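Local coordinates for protein acyl-CoA hydrolase (Bacillus halodurans, PDB 1VPM) that probably hydrolyses the thioester bond of long-chain fatty acyl-CoA molecules, as a hexameric hotdog-fold thioesterase that binds coenzyme A, at residues Ile25-Val30 / Gly83-Leu88. Residues are numbered along the deposited sequence; the frame is centred on the assembly and turned at random.
Sequences IQTRLV and GDALEL
Gln26 and Arg28 pair with Leu88 and Leu86 through two antiparallel hydrogen-bonded rungs that join strand 24-29 to strand 85-95. Each pair is joined by two reciprocal backbone hydrogen bonds: Gln26 N to Leu88 O and Leu88 N to Gln26 O are both 2.9 Å, and the Arg28-Leu86 pair closes in the same way. The ladder runs on past the strand ends, where Val30 N is bonded to Asp84 O and Gly83 N returns 2.8 Å to Val30 O. Thr27-Glu87, between the two rungs, and Leu29-Ala85, next after Arg28-Leu86, are the non-hydrogen-bonded pairs; here CA-H groups lean on carbonyls, as with Thr27 CA, 3.2 Å from Leu86 O.

Apolar contact on the face of Leu86 and Leu88 is covered by helix 43-62. Val30 CG2, set anti to its own carbonyl carbon, meets Leu86 CG obliquely at 4.0 Å, and Leu86 also packs on Tyr49 of the helix. Leu88 CD1 lies beside the aliphatic CG of Gln26, at 4.3 Å, while Leu88 itself rests on Ile53. Toward the other face, Thr27 CG2 touches Ala85 CB at 4.2 Å, and the CD1 methyl of Leu29 bends over the carbonyl oxygens of Gly83 and Asp84.

The polar ends do not bond across the two strands. Gln26 OE1 takes the N-H of Thr27 in a bent bond (138° at the hydrogen) and also that of Thr27 of the second subunit, and Thr27 OG1 is hydrogen-bonded to Ile25 O of the second subunit. Arg28 NH1 forms a salt bridge with Glu52, and Glu87 holds Arg116 and Asn109. Backbone bonding thus fixes the register of the strand at the edge of this chain's hotdog sheet, while the Gln26 amide and Thr27 hydroxyl, with backbone N-H and C=O groups, bond across to the second subunit.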
ATOM      1  N   ILE A  25       8.352  10.967  17.790  1.00 25.94           N
ATOM      2  CA  ILE A  25       9.365  10.729  16.747  1.00 28.88           C
ATOM      3  C   ILE A  25       8.960   9.605  15.807  1.00 27.07           C
ATOM      4  O   ILE A  25       8.417   8.533  16.207  1.00 26.77           O
ATOM      5  CB  ILE A  25      10.732  10.447  17.368  1.00 28.41           C
ATOM      6  CG1 ILE A  25      11.273  11.759  17.995  1.00 32.74           C
ATOM      7  CG2 ILE A  25      11.718   9.848  16.285  1.00 28.12           C
ATOM      8  CD1 ILE A  25      12.274  11.494  19.005  1.00 42.19           C
ATOM      9  N   GLN A  26       9.221   9.820  14.520  1.00 26.40           N
ATOM     10  CA  GLN A  26       9.045   8.760  13.517  1.00 28.53           C
ATOM     11  C   GLN A  26      10.288   8.697  12.639  1.00 27.54           C
ATOM     12  O   GLN A  26      10.972   9.696  12.427  1.00 27.84           O
ATOM     13  CB  GLN A  26       7.793   9.043  12.680  1.00 33.91           C
ATOM     14  CG  GLN A  26       7.513   8.141  11.530  1.00 40.66           C
ATOM     15  CD  GLN A  26       7.228   6.653  11.858  1.00 48.17           C
ATOM     16  OE1 GLN A  26       7.892   6.013  12.680  1.00 33.28           O
ATOM     17  NE2 GLN A  26       6.283   6.070  11.103  1.00 51.46           N
ATOM     18  N   THR A  27      10.595   7.486  12.147  1.00 26.33           N
ATOM     19  CA  THR A  27      11.646   7.312  11.151  1.00 25.31           C
ATOM     20  C   THR A  27      11.079   6.459  10.031  1.00 28.52           C
ATOM     21  O   THR A  27      10.397   5.485  10.304  1.00 29.69           O
ATOM     22  CB  THR A  27      12.837   6.533  11.735  1.00 26.57           C
ATOM     23  OG1 THR A  27      13.212   7.120  12.990  1.00 31.76           O
ATOM     24  CG2 THR A  27      14.050   6.553  10.776  1.00 26.45           C
ATOM     25  N   ARG A  28      11.371   6.818   8.783  1.00 26.73           N
ATOM     26  CA  ARG A  28      10.825   6.082   7.626  1.00 28.60           C
ATOM     27  C   ARG A  28      11.938   5.889   6.612  1.00 25.82           C
ATOM     28  O   ARG A  28      12.697   6.799   6.330  1.00 26.50           O
ATOM     29  CB  ARG A  28       9.746   6.951   6.937  1.00 30.80           C
ATOM     30  CG  ARG A  28       8.593   7.437   7.780  1.00 39.19           C
ATOM     31  CD  ARG A  28       7.930   6.298   8.472  1.00 49.45           C
ATOM     32  NE  ARG A  28       7.112   5.548   7.544  1.00 47.56           N
ATOM     33  CZ  ARG A  28       5.784   5.612   7.495  1.00 59.70           C
ATOM     34  NH1 ARG A  28       5.083   6.383   8.346  1.00 60.26           N
ATOM     35  NH2 ARG A  28       5.151   4.892   6.585  1.00 57.22           N
ATOM     36  N   LEU A  29      11.967   4.727   6.012  1.00 24.51           N
ATOM     37  CA  LEU A  29      12.889   4.449   4.954  1.00 26.16           C
ATOM     38  C   LEU A  29      12.311   5.022   3.663  1.00 26.93           C
ATOM     39  O   LEU A  29      11.124   4.819   3.384  1.00 28.73           O
ATOM     40  CB  LEU A  29      13.018   2.949   4.858  1.00 31.77           C
ATOM     41  CG  LEU A  29      14.128   2.368   3.986  1.00 34.79           C
ATOM     42  CD1 LEU A  29      15.479   2.961   4.320  1.00 35.29           C
ATOM     43  CD2 LEU A  29      14.148   0.868   4.157  1.00 34.94           C
ATOM     44  N   VAL A  30      13.146   5.649   2.849  1.00 23.83           N
ATOM     45  CA  VAL A  30      12.689   6.164   1.530  1.00 26.22           C
ATOM     46  C   VAL A  30      12.858   5.048   0.509  1.00 25.25           C
ATOM     47  O   VAL A  30      13.984   4.494   0.301  1.00 25.07           O
ATOM     48  CB  VAL A  30      13.450   7.389   1.092  1.00 24.06           C
ATOM     49  CG1 VAL A  30      12.938   7.885  -0.267  1.00 23.91           C
ATOM     50  CG2 VAL A  30      13.289   8.494   2.118  1.00 25.59           C
ATOM     51  N   GLY A  83      16.681   4.943   0.001  0.70 35.95           N
ATOM     52  CA  GLY A  83      17.499   4.202   0.942  0.70 35.45           C
ATOM     53  C   GLY A  83      17.959   5.095   2.066  0.70 33.34           C
ATOM     54  O   GLY A  83      18.494   4.588   3.072  0.70 30.22           O
ATOM     55  N   ASP A  84      17.774   6.410   1.888  0.70 29.71           N
ATOM     56  CA  ASP A  84      17.891   7.357   2.971  0.70 29.13           C
ATOM     57  C   ASP A  84      16.793   7.126   3.941  0.70 28.59           C
ATOM     58  O   ASP A  84      15.789   6.450   3.671  0.70 28.17           O
ATOM     59  CB  ASP A  84      17.743   8.811   2.522  0.70 24.34           C
ATOM     60  CG  ASP A  84      18.889   9.317   1.737  0.70 30.45           C
ATOM     61  OD1 ASP A  84      19.936   8.621   1.710  0.70 32.08           O
ATOM     62  OD2 ASP A  84      18.743  10.450   1.179  0.70 30.62           O
ATOM     63  N   ALA A  85      16.967   7.724   5.105  1.00 23.92           N
ATOM     64  CA  ALA A  85      15.896   7.625   6.071  1.00 25.66           C
ATOM     65  C   ALA A  85      15.443   9.047   6.339  1.00 26.47           C
ATOM     66  O   ALA A  85      16.256  10.006   6.405  1.00 30.48           O
ATOM     67  CB  ALA A  85      16.355   7.030   7.326  1.00 27.53           C
ATOM     68  N   LEU A  86      14.152   9.181   6.536  1.00 23.40           N
ATOM     69  CA  LEU A  86      13.569  10.417   6.975  1.00 23.48           C
ATOM     70  C   LEU A  86      13.250  10.325   8.436  1.00 25.85           C
ATOM     71  O   LEU A  86      12.616   9.375   8.861  1.00 26.13           O
ATOM     72  CB  LEU A  86      12.274  10.706   6.246  1.00 28.45           C
ATOM     73  CG  LEU A  86      12.207  11.253   4.845  1.00 37.32           C
ATOM     74  CD1 LEU A  86      10.699  11.479   4.520  1.00 40.36           C
ATOM     75  CD2 LEU A  86      12.934  12.588   4.748  1.00 29.54           C
ATOM     76  N   GLU A  87      13.635  11.352   9.181  1.00 23.41           N
ATOM     77  CA  GLU A  87      13.432  11.456  10.616  1.00 22.14           C
ATOM     78  C   GLU A  87      12.476  12.650  10.861  1.00 23.87           C
ATOM     79  O   GLU A  87      12.796  13.735  10.473  1.00 28.04           O
ATOM     80  CB  GLU A  87      14.754  11.757  11.295  1.00 25.80           C
ATOM     81  CG  GLU A  87      15.895  10.794  10.900  1.00 41.54           C
ATOM     82  CD  GLU A  87      17.290  11.222  11.465  1.00 43.41           C
ATOM     83  OE1 GLU A  87      17.453  12.417  11.898  1.00 48.06           O
ATOM     84  OE2 GLU A  87      18.194  10.339  11.462  1.00 59.30           O
ATOM     85  N   LEU A  88      11.405  12.394  11.574  1.00 22.91           N
ATOM     86  CA  LEU A  88      10.441  13.411  11.885  1.00 19.68           C
ATOM     87  C   LEU A  88      10.276  13.534  13.400  1.00 22.91           C
ATOM     88  O   LEU A  88      10.308  12.488  14.110  1.00 27.89           O
ATOM     89  CB  LEU A  88       9.082  13.070  11.255  1.00 22.61           C
ATOM     90  CG  LEU A  88       8.983  12.979   9.708  1.00 20.05           C
ATOM     91  CD1 LEU A  88       9.025  11.503   9.293  1.00 25.85           C
ATOM     92  CD2 LEU A  88       7.719  13.615   9.240  1.00 25.67           C
TER